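Local structure of glutathione S-transferase (Pseudomonas protegens, 4IKH) at residues Gly126-Met131 against Lys160-Val165; Phe132-Phe137 against Glu153-Glu158; Asp167-Leu170 against Trp175-Gly178; Ala187-Ile192 against Ala218-Arg223; Arg193-Ile196 against Glu200-Glu203. The protein probably catalyses the conjugation of glutathione to electrophilic substrates, as members of the glutathione transferase superfamily do, and binds two glutathione molecules. One frame throughout, in Å; residues are numbered along the deposited sequence.

Along the chain, the five contacts fall into three groups, none crossing another. Contact 1 joins helix 111-140 to helix 150-170, closing a loop of 28 residues; contact 2 is nested inside it and ties the same two helices nearer their connection, the centres lying about 9 Å apart. Contact 3 follows in series, closing a short loop where helix 150-170 gives way to the turn 175-178. Contact 4 then joins helix 183-196 to the end of helix 211-220, and contact 5, nested within it, folds the chain back onto the end of helix 183-196. Phe132 packs on Trp191, Ile192 and Leu195, linking contact 2 to contacts 4 and 5.

Contact 1 of 5, residues Gly126-Met131 against Lys160-Val165; sequences GGIGPM and KRLLGV. With GSH (glutathione), chain D.
Leu162, on helix 160-165, meets Gly127, Ile128 and Met131 of helix 126-131, and every touch across this interface involves it. Its CB is engaged first, with Ile128 CD1 lying 3.9 Å from Leu162 CB; the two side chains slide past each other in opposite directions, so the far end of the isoleucine lies beside the root of the leucine. CG comes next, set anti to the carbonyl carbon (chi1 -69°), and from there the branches part. CD1 rests 3.7 Å from the carbonyl O of Gly127, and the same methyl lies 3.8 Å from Met131 CB. Leucine and selenomethionine cross at about a right angle, after which Met131 bends at chi2 and chi3 toward Tyr155 and toward Gln134 of the second subunit. CD2 reaches the bare backbone, 4.2 Å from Gly127 CA. A beta carbon modelled on Gly127 would fall only 3.1 Å from Leu162 CD2, which shows how closely the methyl uses the glycine surface. Phe123, one helix turn back, packs on both Ile128 and Leu162.

The axes of 126-131 and 160-165 approach to 10.2 Å, directions 141° apart, roughly antiparallel. Helix 126-131 is irregular, with a wider pi-type turn at 126-128 and a kink at Pro130, whose N lies 3.2 Å from O32 of a bound glutathione. The arrangement is that of the all-helical C-terminal domain of glutathione transferases, where helix 111-140 receives Leu162 of helix 150-170 on one side while its own Gly129 and Pro130 line a glutathione pocket.

Contact 2 of 5, residues Phe132-Phe137 against Glu153-Glu158; sequences FGQVGF and ERYVNE. With GSH (glutathione), chain B.
Matching first torsions bring Tyr155 and Gln134 together: in each, CG stands anti to the carbonyl carbon (chi1 -60° for Tyr155), and the two side chains run side by side, pointing the same way. They join two roughly antiparallel helices of the glutathione transferase C-terminal domain, the axes of segments 132-137 and 153-158 coming within 8.5 Å. Gln134 CB sits over one face of the tyrosine ring in a CH-pi contact, 3.7 Å from the Tyr155 centroid and 19° off the normal, shifted toward the rim. Arg154 CG lies over the opposite face, so the ring is held between neighbours. Its hydroxyl is bonded to the side-chain amide of Gln134 of the second subunit.

Val135 fills the flank of the tyrosine, its CG2 being 4.0 Å from Tyr155 CB, while CG1 reaches Val156 CG2 at 4.4 Å.

Arg154 runs extended from CG to NE, carrying its guanidinium to a glutathione that is also bonded by Asn32 of the second subunit. With an alanine in its place, the glutathione carboxylate of O11 and O12 would probably lose both N-H donors and its positive mate, and the second face of Tyr155 its CG neighbour. Both terminal nitrogens grip separate carboxylate oxygens: Arg154 NH2 reaches O12 at 3.2 Å in the more bent bond, whereas NH1 gives O11 a 3.0 Å bond that is almost straight, at 176°.

Contact 3 of 5, residues Asp167-Leu170 against Trp175-Gly178; sequences DKHL and WIMG
His169 and Leu170, toward the C-terminal end of helix 150-170, meet Ile176 in the type I beta turn 175-178, a helix-to-loop contact of the all-helical C-terminal domain. Ahead of them, Asp167 makes a bond of its own from OD1 to the backbone N of Glu212, tying helix 150-170 to the start of helix 211-220. His169 follows, its CG anti to the backbone N, and the ring extends toward the turn. Its NE2 donates to Ile176 O at 2.6 Å with an N-H...O angle of 154°. The donor lies in the carbonyl plane on a lone pair, while the oxygen is tilted 15° from the imidazole plane. Trp120 of helix 111-140 meets the same ring. Leu170 comes next and adds the apolar touch, its CD2 lying 4.0 Å from Ile176 CG1; the same methyl also lies against the backbone, 3.7 Å from Ile176 N. Ile176 N itself donates to Asp185 OD1, which joins the turn to helix 183-196. The turn itself is held by two reciprocal bonds, with Trp175 N donating to Gly178 O at 2.7 Å and Gly178 N returning to Trp175 O at 2.8 Å.

Contact 4 of 5, residues Ala187-Ile192 against Ala218-Arg223; sequences ATFPWI and AKFVAR. With GSH (glutathione), chain D.
Phe189 CB stands over one face of the Phe220 ring, 3.8 Å from its centroid and 23° off the normal, with Phe220 CD2 the nearest ring carbon at 3.5 Å. Pro190 adds a second touch, its CD lying 3.8 Å from Phe220 CE2 as the two side chains cross at about a right angle. The rings of Phe189 and Phe220 meet only obliquely, planes 39° apart. Phe220 reaches across because its CG is anti to the backbone N (chi1 -176°).

In the next shell, Ile38 and Tyr181 pack on Phe220, Val34 on Pro190, and Ile176, Val216 and Leu217 on Phe189. Helix 187-192 is kinked here: Pro190 has no N-H to give, and Trp191 N makes only a weak bond, to Thr188 O, in place of the regular one a full turn back.

On another side of that helix, Trp191 borders a glutathione: its CZ2 lies 3.3 Å from O31, and C2 of the ligand sits at the indole edge, while NE1 donates to Asn32 OD1. Trading Trp191 for an alanine is likely to leave Asn32 OD1 without this donor and to open a gap beside the tripeptide.

Between the two helices, then, carbon meets carbon, and the contact rests on shape and burial, without polar bonds.

Contact 5 of 5, residues Arg193-Ile196 against Glu200-Glu203; sequences RNLI and EAGE
Leu195, Ile196, Ala201 and Gly202 bring the end of helix 193-196 against the chain that leaves it, and three kinds of interaction hold them. The first is a direct backbone bond: Ala201 N donates to Leu195 O at 3.0 Å, with an N-H...O angle of 157° and the donor in the carbonyl plane. Glu200 N also comes near the same oxygen, but its angle is poor and it is not bonded. Glu200 takes left-handed helical backbone angles (phi 57°), which turn the chain so that the next N-H can face the helix end.

A water makes the second kind of link. It donates to Ile196 O at 2.7 Å and accepts from Gly202 N at 2.8 Å, so that a carbonyl of the last turn and an amide of the loop are each satisfied by one molecule.

Apolar packing is the third. Leu195 CD1 lies 4.0 Å from Ala201 CB, and Val135 of helix 111-140 touches both residues. Ile196 holds CG1 between the backbone N and the carbonyl carbon (chi1 68°), while its CG2 rests 3.7 Å from Gly202 CA. A beta carbon modelled on Gly202 would come within 3.4 Å of Ile196 CB, consistent with the close approach of the backbones relying on the absence of a side chain.

Beyond the pair, Leu195 packs on Phe132 and Ile196 on Leu217. The arrangement is a tight, water-bridged exit from helix 183-196 in the helical C-terminal domain of glutathione transferases, and the short connection it closes carries Tyr199 of the glutathione pocket.

Contact 1 of 5, residues Gly126-Met131 against Lys160-Val165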
# COMPACT_ATOMS: atom_id res chain seq x y z
N GLY A 126 -1.46 1.99 2.27
CA GLY A 126 -2.86 2.02 1.86
C GLY A 126 -3.73 2.96 2.66
O GLY A 126 -4.89 3.18 2.33
N GLY A 127 -3.19 3.53 3.73
CA GLY A 127 -4.01 4.36 4.59
C GLY A 127 -3.42 5.73 4.80
O GLY A 127 -3.96 6.72 4.32
N ILE A 128 -2.31 5.78 5.53
CA ILE A 128 -1.67 7.05 5.88
C ILE A 128 -1.34 7.88 4.64
O ILE A 128 -1.78 9.03 4.51
CB ILE A 128 -0.36 6.82 6.66
CG1 ILE A 128 -0.61 6.10 7.99
CG2 ILE A 128 0.36 8.16 6.87
CD1 ILE A 128 -1.27 6.94 9.05
N GLY A 129 -0.54 7.32 3.75
CA GLY A 129 -0.13 8.05 2.56
C GLY A 129 -1.30 8.60 1.77
O GLY A 129 -1.40 9.81 1.57
N PRO A 130 -2.20 7.71 1.30
CA PRO A 130 -3.27 8.19 0.41
C PRO A 130 -4.23 9.15 1.09
O PRO A 130 -4.70 10.11 0.46
CB PRO A 130 -4.02 6.90 0.04
CG PRO A 130 -2.99 5.82 0.15
CD PRO A 130 -2.16 6.24 1.38
N MSE A 131 -4.54 8.90 2.36
CA MSE A 131 -5.50 9.76 3.05
C MSE A 131 -4.92 11.11 3.45
O MSE A 131 -5.59 12.13 3.31
CB MSE A 131 -6.14 9.03 4.23
CG MSE A 131 -6.92 7.77 3.81
SE MSE A 131 -8.48 8.15 2.69
CE MSE A 131 -7.74 7.67 0.93
N LYS A 160 -7.56 11.77 11.34
CA LYS A 160 -7.71 11.64 12.79
C LYS A 160 -7.84 10.18 13.23
O LYS A 160 -7.21 9.76 14.19
CB LYS A 160 -8.95 12.39 13.28
CG LYS A 160 -8.80 13.89 13.39
CD LYS A 160 -10.06 14.46 14.03
CE LYS A 160 -10.10 15.97 13.96
NZ LYS A 160 -11.34 16.49 14.60
N ARG A 161 -8.67 9.41 12.52
CA ARG A 161 -8.87 8.00 12.84
C ARG A 161 -7.58 7.20 12.69
O ARG A 161 -7.24 6.39 13.56
CB ARG A 161 -9.97 7.39 11.95
CG ARG A 161 -10.43 5.98 12.37
CD ARG A 161 -11.16 5.28 11.22
NE ARG A 161 -10.27 5.06 10.08
CZ ARG A 161 -9.39 4.07 10.01
NH1 ARG A 161 -9.31 3.19 11.00
NH2 ARG A 161 -8.60 3.93 8.95
N LEU A 162 -6.84 7.44 11.60
CA LEU A 162 -5.56 6.76 11.39
C LEU A 162 -4.53 7.13 12.48
O LEU A 162 -3.83 6.26 12.98
CB LEU A 162 -5.00 7.08 10.01
CG LEU A 162 -5.74 6.51 8.79
CD1 LEU A 162 -5.54 7.39 7.58
CD2 LEU A 162 -5.24 5.11 8.52
N LEU A 163 -4.45 8.42 12.81
CA LEU A 163 -3.52 8.90 13.82
C LEU A 163 -3.80 8.27 15.18
O LEU A 163 -2.88 7.91 15.91
CB LEU A 163 -3.58 10.43 13.93
CG LEU A 163 -2.87 11.20 12.81
CD1 LEU A 163 -3.29 12.66 12.78
CD2 LEU A 163 -1.36 11.07 12.93
N GLY A 164 -5.09 8.11 15.50
CA GLY A 164 -5.50 7.50 16.75
C GLY A 164 -5.18 6.02 16.78
O GLY A 164 -4.87 5.47 17.84
N VAL A 165 -5.26 5.36 15.63
CA VAL A 165 -4.90 3.95 15.57
C VAL A 165 -3.42 3.83 15.88
O VAL A 165 -2.99 3.00 16.69
CB VAL A 165 -5.19 3.35 14.17
CG1 VAL A 165 -4.47 2.02 14.00
CG2 VAL A 165 -6.69 3.17 13.97
N1 GSH D . -1.38 15.95 -8.53
CA1 GSH D . -1.82 14.69 -8.07
C1 GSH D . -2.98 14.85 -7.13
O11 GSH D . -3.66 15.92 -7.14
O12 GSH D . -3.28 13.92 -6.33
CB1 GSH D . -0.70 14.01 -7.36
CG1 GSH D . -0.19 14.86 -6.19
CD1 GSH D . 0.58 13.89 -5.31
OE1 GSH D . 1.20 13.00 -5.85
N2 GSH D . 0.55 14.00 -3.85
CA2 GSH D . 1.28 13.04 -3.06
C2 GSH D . 0.33 11.98 -2.52
O2 GSH D . -0.82 12.31 -2.17
CB2 GSH D . 1.96 13.72 -1.91
SG2 GSH D . 3.19 14.86 -2.48
N3 GSH D . 0.71 10.58 -2.41
CA3 GSH D . -0.27 9.63 -1.88
C3 GSH D . 0.37 8.38 -1.34
O31 GSH D . 1.57 8.37 -0.98
O32 GSH D . -0.30 7.33 -1.23

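Contact 2 of 5, residues Phe132-Phe137 against Glu153-Glu158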
# COMPACT_ATOMS: atom_id res chain seq x y z
N PHE A 132 -3.67 11.15 3.94
CA PHE A 132 -3.04 12.43 4.25
C PHE A 132 -2.90 13.23 2.94
O PHE A 132 -3.02 14.45 2.93
CB PHE A 132 -1.66 12.27 4.90
CG PHE A 132 -1.69 11.77 6.34
CD1 PHE A 132 -2.86 11.31 6.92
CD2 PHE A 132 -0.52 11.77 7.11
CE1 PHE A 132 -2.88 10.84 8.23
CE2 PHE A 132 -0.53 11.30 8.43
CZ PHE A 132 -1.71 10.84 8.98
N GLY A 133 -2.64 12.53 1.84
CA GLY A 133 -2.55 13.17 0.54
C GLY A 133 -3.83 13.89 0.17
O GLY A 133 -3.79 14.98 -0.43
N GLN A 134 -4.97 13.31 0.52
CA GLN A 134 -6.24 13.96 0.25
C GLN A 134 -6.43 15.21 1.14
O GLN A 134 -7.02 16.20 0.71
CB GLN A 134 -7.41 13.00 0.43
CG GLN A 134 -7.35 11.76 -0.49
CD GLN A 134 -6.68 12.05 -1.82
OE1 GLN A 134 -5.56 11.60 -2.07
NE2 GLN A 134 -7.35 12.82 -2.67
N VAL A 135 -5.92 15.16 2.37
CA VAL A 135 -6.00 16.34 3.24
C VAL A 135 -5.22 17.48 2.60
O VAL A 135 -5.66 18.64 2.60
CB VAL A 135 -5.45 16.07 4.67
CG1 VAL A 135 -5.46 17.35 5.47
CG2 VAL A 135 -6.27 15.02 5.37
N GLY A 136 -4.05 17.16 2.04
CA GLY A 136 -3.25 18.15 1.34
C GLY A 136 -3.95 18.79 0.15
O GLY A 136 -3.86 20.00 -0.06
N PHE A 137 -4.66 17.99 -0.63
CA PHE A 137 -5.39 18.55 -1.76
C PHE A 137 -6.45 19.54 -1.28
O PHE A 137 -6.54 20.66 -1.79
CB PHE A 137 -6.04 17.45 -2.62
CG PHE A 137 -6.85 18.00 -3.78
CD1 PHE A 137 -6.22 18.45 -4.93
CD2 PHE A 137 -8.24 18.07 -3.71
CE1 PHE A 137 -6.96 18.96 -6.00
CE2 PHE A 137 -8.98 18.57 -4.78
CZ PHE A 137 -8.34 19.02 -5.92
N GLU A 153 -13.52 17.71 5.41
CA GLU A 153 -13.90 17.10 6.69
C GLU A 153 -13.83 15.58 6.68
O GLU A 153 -13.48 14.96 7.69
CB GLU A 153 -15.31 17.55 7.09
CG GLU A 153 -15.35 18.91 7.78
CD GLU A 153 -16.74 19.51 7.83
OE1 GLU A 153 -17.72 18.80 7.50
OE2 GLU A 153 -16.85 20.70 8.20
N ARG A 154 -14.18 14.97 5.55
CA ARG A 154 -14.12 13.52 5.40
C ARG A 154 -12.69 13.01 5.57
O ARG A 154 -12.44 12.02 6.27
CB ARG A 154 -14.65 13.11 4.01
CG ARG A 154 -14.26 11.70 3.57
CD ARG A 154 -15.02 11.27 2.31
NE ARG A 154 -14.49 10.04 1.73
CZ ARG A 154 -14.78 8.82 2.17
NH1 ARG A 154 -15.60 8.65 3.21
NH2 ARG A 154 -14.25 7.75 1.58
N TYR A 155 -11.75 13.70 4.93
CA TYR A 155 -10.35 13.28 4.96
C TYR A 155 -9.59 13.73 6.22
O TYR A 155 -8.64 13.07 6.64
CB TYR A 155 -9.65 13.71 3.67
CG TYR A 155 -10.32 13.07 2.48
CD1 TYR A 155 -10.24 11.70 2.28
CD2 TYR A 155 -11.07 13.82 1.57
CE1 TYR A 155 -10.86 11.08 1.22
CE2 TYR A 155 -11.71 13.20 0.49
CZ TYR A 155 -11.60 11.83 0.33
OH TYR A 155 -12.22 11.19 -0.71
N VAL A 156 -10.00 14.85 6.81
CA VAL A 156 -9.48 15.25 8.12
C VAL A 156 -9.88 14.20 9.14
O VAL A 156 -9.05 13.70 9.90
CB VAL A 156 -9.99 16.64 8.51
CG1 VAL A 156 -9.75 16.93 10.02
CG2 VAL A 156 -9.31 17.68 7.65
N ASN A 157 -11.16 13.84 9.13
CA ASN A 157 -11.68 12.82 10.05
C ASN A 157 -11.03 11.46 9.86
O ASN A 157 -10.83 10.73 10.84
CB ASN A 157 -13.20 12.73 9.94
CG ASN A 157 -13.90 13.84 10.70
OD1 ASN A 157 -13.27 14.57 11.47
ND2 ASN A 157 -15.21 13.97 10.51
N GLU A 158 -10.71 11.11 8.62
CA GLU A 158 -10.03 9.84 8.37
C GLU A 158 -8.59 9.92 8.87
O GLU A 158 -8.07 8.96 9.43
CB GLU A 158 -10.08 9.47 6.88
CG GLU A 158 -9.25 8.26 6.49
CD GLU A 158 -9.66 6.98 7.21
OE1 GLU A 158 -10.76 6.92 7.78
OE2 GLU A 158 -8.86 6.03 7.19
N1 GSH B . -16.77 3.85 5.75
CA1 GSH B . -15.42 4.13 5.43
C1 GSH B . -15.34 5.14 4.32
O11 GSH B . -16.33 5.89 4.07
O12 GSH B . -14.27 5.24 3.64
CB1 GSH B . -14.76 2.86 4.99
CG1 GSH B . -15.48 2.25 3.78
CD1 GSH B . -14.49 1.28 3.18
OE1 GSH B . -13.74 0.69 3.93
N2 GSH B . -14.38 1.09 1.72
CA2 GSH B . -13.40 0.18 1.20
C2 GSH B . -12.19 0.97 0.70
O2 GSH B . -12.35 2.06 0.15
CB2 GSH B . -13.98 -0.61 0.07
SG2 GSH B . -15.30 -1.65 0.62
N3 GSH B . -10.83 0.47 0.86
CA3 GSH B . -9.72 1.28 0.35
C3 GSH B . -8.48 0.47 0.09
O31 GSH B . -8.53 -0.77 -0.09
O32 GSH B . -7.36 1.03 0.05

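Contact 3 of 5, residues Asp167-Leu170 against Trp175-Gly178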
# COMPACT_ATOMS: atom_id res chain seq x y z
N ASP A 167 -1.56 6.13 17.37
CA ASP A 167 -1.28 6.64 18.72
C ASP A 167 -1.51 5.57 19.78
O ASP A 167 -0.67 5.36 20.66
CB ASP A 167 -2.11 7.88 19.03
CG ASP A 167 -1.69 8.57 20.32
OD1 ASP A 167 -0.60 9.19 20.34
OD2 ASP A 167 -2.45 8.49 21.31
N LYS A 168 -2.64 4.88 19.69
CA LYS A 168 -2.94 3.77 20.58
C LYS A 168 -1.84 2.72 20.50
O LYS A 168 -1.42 2.17 21.51
CB LYS A 168 -4.29 3.15 20.21
CG LYS A 168 -4.64 1.88 20.97
CD LYS A 168 -5.42 2.19 22.24
CE LYS A 168 -6.15 0.95 22.76
NZ LYS A 168 -7.15 0.44 21.77
N HIS A 169 -1.35 2.45 19.30
CA HIS A 169 -0.35 1.39 19.10
C HIS A 169 1.02 1.73 19.68
O HIS A 169 1.73 0.85 20.15
CB HIS A 169 -0.21 1.09 17.60
CG HIS A 169 0.94 0.18 17.28
ND1 HIS A 169 0.89 -1.18 17.49
CD2 HIS A 169 2.16 0.44 16.76
CE1 HIS A 169 2.04 -1.72 17.11
NE2 HIS A 169 2.83 -0.76 16.66
N LEU A 170 1.40 3.00 19.62
CA LEU A 170 2.75 3.41 20.01
C LEU A 170 2.87 3.55 21.52
O LEU A 170 3.99 3.71 22.05
CB LEU A 170 3.13 4.73 19.31
CG LEU A 170 3.40 4.63 17.80
CD1 LEU A 170 3.53 6.02 17.20
CD2 LEU A 170 4.66 3.82 17.56
N TRP A 175 9.33 2.40 19.05
CA TRP A 175 9.00 2.60 17.63
C TRP A 175 7.80 1.73 17.29
O TRP A 175 7.30 0.99 18.13
CB TRP A 175 10.17 2.19 16.74
CG TRP A 175 11.47 2.91 17.03
CD1 TRP A 175 12.53 2.45 17.76
CD2 TRP A 175 11.84 4.22 16.57
NE1 TRP A 175 13.53 3.39 17.79
CE2 TRP A 175 13.13 4.49 17.07
CE3 TRP A 175 11.20 5.18 15.78
CZ2 TRP A 175 13.79 5.69 16.81
CZ3 TRP A 175 11.85 6.38 15.53
CH2 TRP A 175 13.14 6.62 16.04
N ILE A 176 7.36 1.79 16.03
CA ILE A 176 6.21 1.00 15.59
C ILE A 176 6.33 -0.49 15.95
O ILE A 176 5.37 -1.09 16.44
CB ILE A 176 5.95 1.19 14.07
CG1 ILE A 176 5.50 2.64 13.80
CG2 ILE A 176 4.92 0.17 13.58
CD1 ILE A 176 5.45 3.06 12.32
N MSE A 177 7.50 -1.08 15.69
CA MSE A 177 7.71 -2.49 16.05
C MSE A 177 8.28 -2.67 17.47
O MSE A 177 9.02 -3.63 17.75
CB MSE A 177 8.62 -3.17 15.03
CG MSE A 177 7.94 -3.36 13.66
SE MSE A 177 6.24 -4.32 13.89
CE MSE A 177 6.93 -5.89 14.83
N GLY A 178 7.93 -1.75 18.36
CA GLY A 178 8.42 -1.82 19.73
C GLY A 178 9.83 -1.30 19.86
O GLY A 178 10.10 -0.11 19.63

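Contact 4 of 5, residues Ala187-Ile192 against Ala218-Arg223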
# COMPACT_ATOMS: atom_id res chain seq x y z
N ALA A 187 8.70 4.64 6.66
CA ALA A 187 7.58 4.89 5.75
C ALA A 187 6.53 5.81 6.36
O ALA A 187 5.88 6.59 5.66
CB ALA A 187 6.95 3.57 5.33
N THR A 188 6.36 5.74 7.68
CA THR A 188 5.24 6.42 8.33
C THR A 188 5.54 7.88 8.71
O THR A 188 4.78 8.77 8.35
CB THR A 188 4.75 5.61 9.56
OG1 THR A 188 4.40 4.28 9.14
CG2 THR A 188 3.53 6.27 10.19
N PHE A 189 6.63 8.12 9.43
CA PHE A 189 6.87 9.47 9.96
C PHE A 189 7.14 10.63 8.98
O PHE A 189 6.80 11.77 9.29
CB PHE A 189 7.84 9.41 11.16
CG PHE A 189 7.29 8.60 12.29
CD1 PHE A 189 6.34 9.14 13.13
CD2 PHE A 189 7.65 7.26 12.45
CE1 PHE A 189 5.77 8.39 14.13
CE2 PHE A 189 7.09 6.51 13.44
CZ PHE A 189 6.15 7.07 14.29
N PRO A 190 7.71 10.36 7.79
CA PRO A 190 7.81 11.47 6.83
C PRO A 190 6.44 12.02 6.45
O PRO A 190 6.32 13.20 6.12
CB PRO A 190 8.45 10.81 5.61
CG PRO A 190 9.29 9.74 6.19
CD PRO A 190 8.47 9.18 7.32
N TRP A 191 5.41 11.16 6.47
CA TRP A 191 4.05 11.61 6.16
C TRP A 191 3.41 12.40 7.30
O TRP A 191 2.71 13.39 7.07
CB TRP A 191 3.17 10.43 5.78
CG TRP A 191 3.07 10.23 4.29
CD1 TRP A 191 3.66 9.24 3.55
CD2 TRP A 191 2.36 11.06 3.36
NE1 TRP A 191 3.34 9.40 2.21
CE2 TRP A 191 2.55 10.50 2.07
CE3 TRP A 191 1.58 12.21 3.49
CZ2 TRP A 191 1.98 11.07 0.93
CZ3 TRP A 191 1.02 12.77 2.36
CH2 TRP A 191 1.22 12.19 1.09
N ILE A 192 3.64 11.97 8.54
CA ILE A 192 3.12 12.70 9.69
C ILE A 192 3.78 14.07 9.74
O ILE A 192 3.11 15.08 9.93
CB ILE A 192 3.32 11.92 10.99
CG1 ILE A 192 2.58 10.58 10.88
CG2 ILE A 192 2.80 12.71 12.18
CD1 ILE A 192 3.05 9.56 11.86
N ALA A 218 9.25 13.03 16.96
CA ALA A 218 10.35 13.84 17.47
C ALA A 218 11.64 13.03 17.45
O ALA A 218 12.69 13.54 17.07
CB ALA A 218 10.05 14.35 18.90
N LYS A 219 11.55 11.76 17.83
CA LYS A 219 12.73 10.90 17.87
C LYS A 219 13.25 10.61 16.46
O LYS A 219 14.46 10.50 16.25
CB LYS A 219 12.41 9.58 18.57
CG LYS A 219 13.10 9.39 19.88
CD LYS A 219 12.37 8.35 20.71
CE LYS A 219 12.37 7.00 20.04
NZ LYS A 219 11.48 6.09 20.79
N PHE A 220 12.32 10.49 15.52
CA PHE A 220 12.63 10.21 14.12
C PHE A 220 13.47 11.32 13.47
O PHE A 220 14.51 11.04 12.87
CB PHE A 220 11.32 10.03 13.36
CG PHE A 220 11.49 9.64 11.92
CD1 PHE A 220 11.94 8.37 11.58
CD2 PHE A 220 11.16 10.54 10.91
CE1 PHE A 220 12.07 8.01 10.23
CE2 PHE A 220 11.30 10.18 9.57
CZ PHE A 220 11.76 8.91 9.24
N VAL A 221 13.01 12.56 13.57
CA VAL A 221 13.69 13.68 12.93
C VAL A 221 14.97 14.10 13.64
O VAL A 221 15.68 14.99 13.17
CB VAL A 221 12.77 14.91 12.81
CG1 VAL A 221 11.42 14.52 12.26
CG2 VAL A 221 12.61 15.60 14.18
N ALA A 222 15.28 13.49 14.78
CA ALA A 222 16.52 13.79 15.49
C ALA A 222 17.61 12.78 15.13
O ALA A 222 18.74 12.86 15.63
CB ALA A 222 16.29 13.83 16.99
N ARG A 223 17.27 11.82 14.28
CA ARG A 223 18.26 10.90 13.72
C ARG A 223 18.97 11.62 12.58
O ARG A 223 18.32 12.11 11.65
CB ARG A 223 17.60 9.62 13.19
CG ARG A 223 16.81 8.83 14.22
CD ARG A 223 16.19 7.58 13.61
NE ARG A 223 17.20 6.68 13.05
CZ ARG A 223 17.80 5.71 13.73
NH1 ARG A 223 17.50 5.51 15.01
NH2 ARG A 223 18.70 4.93 13.14
N1 GSH D . -1.38 15.95 -8.53
CA1 GSH D . -1.82 14.69 -8.07
C1 GSH D . -2.98 14.85 -7.13
O11 GSH D . -3.66 15.92 -7.14
O12 GSH D . -3.28 13.92 -6.33
CB1 GSH D . -0.70 14.01 -7.36
CG1 GSH D . -0.19 14.86 -6.19
CD1 GSH D . 0.58 13.89 -5.31
OE1 GSH D . 1.20 13.00 -5.85
N2 GSH D . 0.55 14.00 -3.85
CA2 GSH D . 1.28 13.04 -3.06
C2 GSH D . 0.33 11.98 -2.52
O2 GSH D . -0.82 12.31 -2.17
CB2 GSH D . 1.96 13.72 -1.91
SG2 GSH D . 3.19 14.86 -2.48
N3 GSH D . 0.71 10.58 -2.41
CA3 GSH D . -0.27 9.63 -1.88
C3 GSH D . 0.37 8.38 -1.34
O31 GSH D . 1.57 8.37 -0.98
O32 GSH D . -0.30 7.33 -1.23

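Contact 5 of 5, residues Arg193-Ile196 against Glu200-Glu203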
# COMPACT_ATOMS: atom_id res chain seq x y z
N ARG A 193 5.09 14.10 9.50
CA ARG A 193 5.82 15.36 9.38
C ARG A 193 5.22 16.27 8.31
O ARG A 193 5.05 17.47 8.51
CB ARG A 193 7.28 15.07 9.03
CG ARG A 193 8.12 16.31 8.75
CD ARG A 193 9.57 15.93 8.51
NE ARG A 193 10.41 17.10 8.24
CZ ARG A 193 10.62 17.60 7.03
NH1 ARG A 193 10.05 17.05 5.97
NH2 ARG A 193 11.40 18.65 6.88
N ASN A 194 4.89 15.70 7.16
CA ASN A 194 4.42 16.52 6.06
C ASN A 194 3.01 17.05 6.34
O ASN A 194 2.69 18.19 6.01
CB ASN A 194 4.47 15.71 4.76
CG ASN A 194 4.02 16.51 3.55
OD1 ASN A 194 4.77 17.34 3.02
ND2 ASN A 194 2.81 16.26 3.09
N LEU A 195 2.17 16.23 6.96
CA LEU A 195 0.80 16.64 7.29
C LEU A 195 0.78 17.91 8.14
O LEU A 195 0.01 18.84 7.88
CB LEU A 195 0.08 15.51 8.04
CG LEU A 195 -1.40 15.74 8.37
CD1 LEU A 195 -2.23 15.73 7.09
CD2 LEU A 195 -1.92 14.68 9.34
N ILE A 196 1.65 17.94 9.14
CA ILE A 196 1.66 19.05 10.10
C ILE A 196 2.63 20.18 9.73
O ILE A 196 2.55 21.28 10.29
CB ILE A 196 1.94 18.57 11.55
CG1 ILE A 196 3.38 18.06 11.70
CG2 ILE A 196 0.96 17.47 11.95
CD1 ILE A 196 3.63 17.43 13.07
N GLU A 200 0.17 22.06 6.58
CA GLU A 200 -0.39 22.99 7.57
C GLU A 200 -1.67 22.49 8.25
O GLU A 200 -2.54 23.29 8.61
CB GLU A 200 -0.63 24.37 6.93
CG GLU A 200 0.64 25.04 6.39
CD GLU A 200 0.36 26.37 5.71
OE1 GLU A 200 -0.68 26.49 5.02
OE2 GLU A 200 1.18 27.30 5.85
N ALA A 201 -1.77 21.18 8.44
CA ALA A 201 -2.99 20.57 8.96
C ALA A 201 -2.85 20.10 10.40
O ALA A 201 -3.68 19.33 10.90
CB ALA A 201 -3.41 19.40 8.07
N GLY A 202 -1.80 20.56 11.08
CA GLY A 202 -1.53 20.12 12.44
C GLY A 202 -2.68 20.44 13.39
O GLY A 202 -3.12 19.58 14.15
N GLU A 203 -3.16 21.67 13.33
CA GLU A 203 -4.27 22.09 14.18
C GLU A 203 -5.55 21.40 13.71
O GLU A 203 -6.32 20.89 14.53
CB GLU A 203 -4.44 23.60 14.13
CG GLU A 203 -3.15 24.39 14.02
CD GLU A 203 -2.49 24.62 15.35
OE1 GLU A 203 -2.95 24.02 16.35
OE2 GLU A 203 -1.51 25.40 15.41
O HOH W 1 0.28 22.44 11.05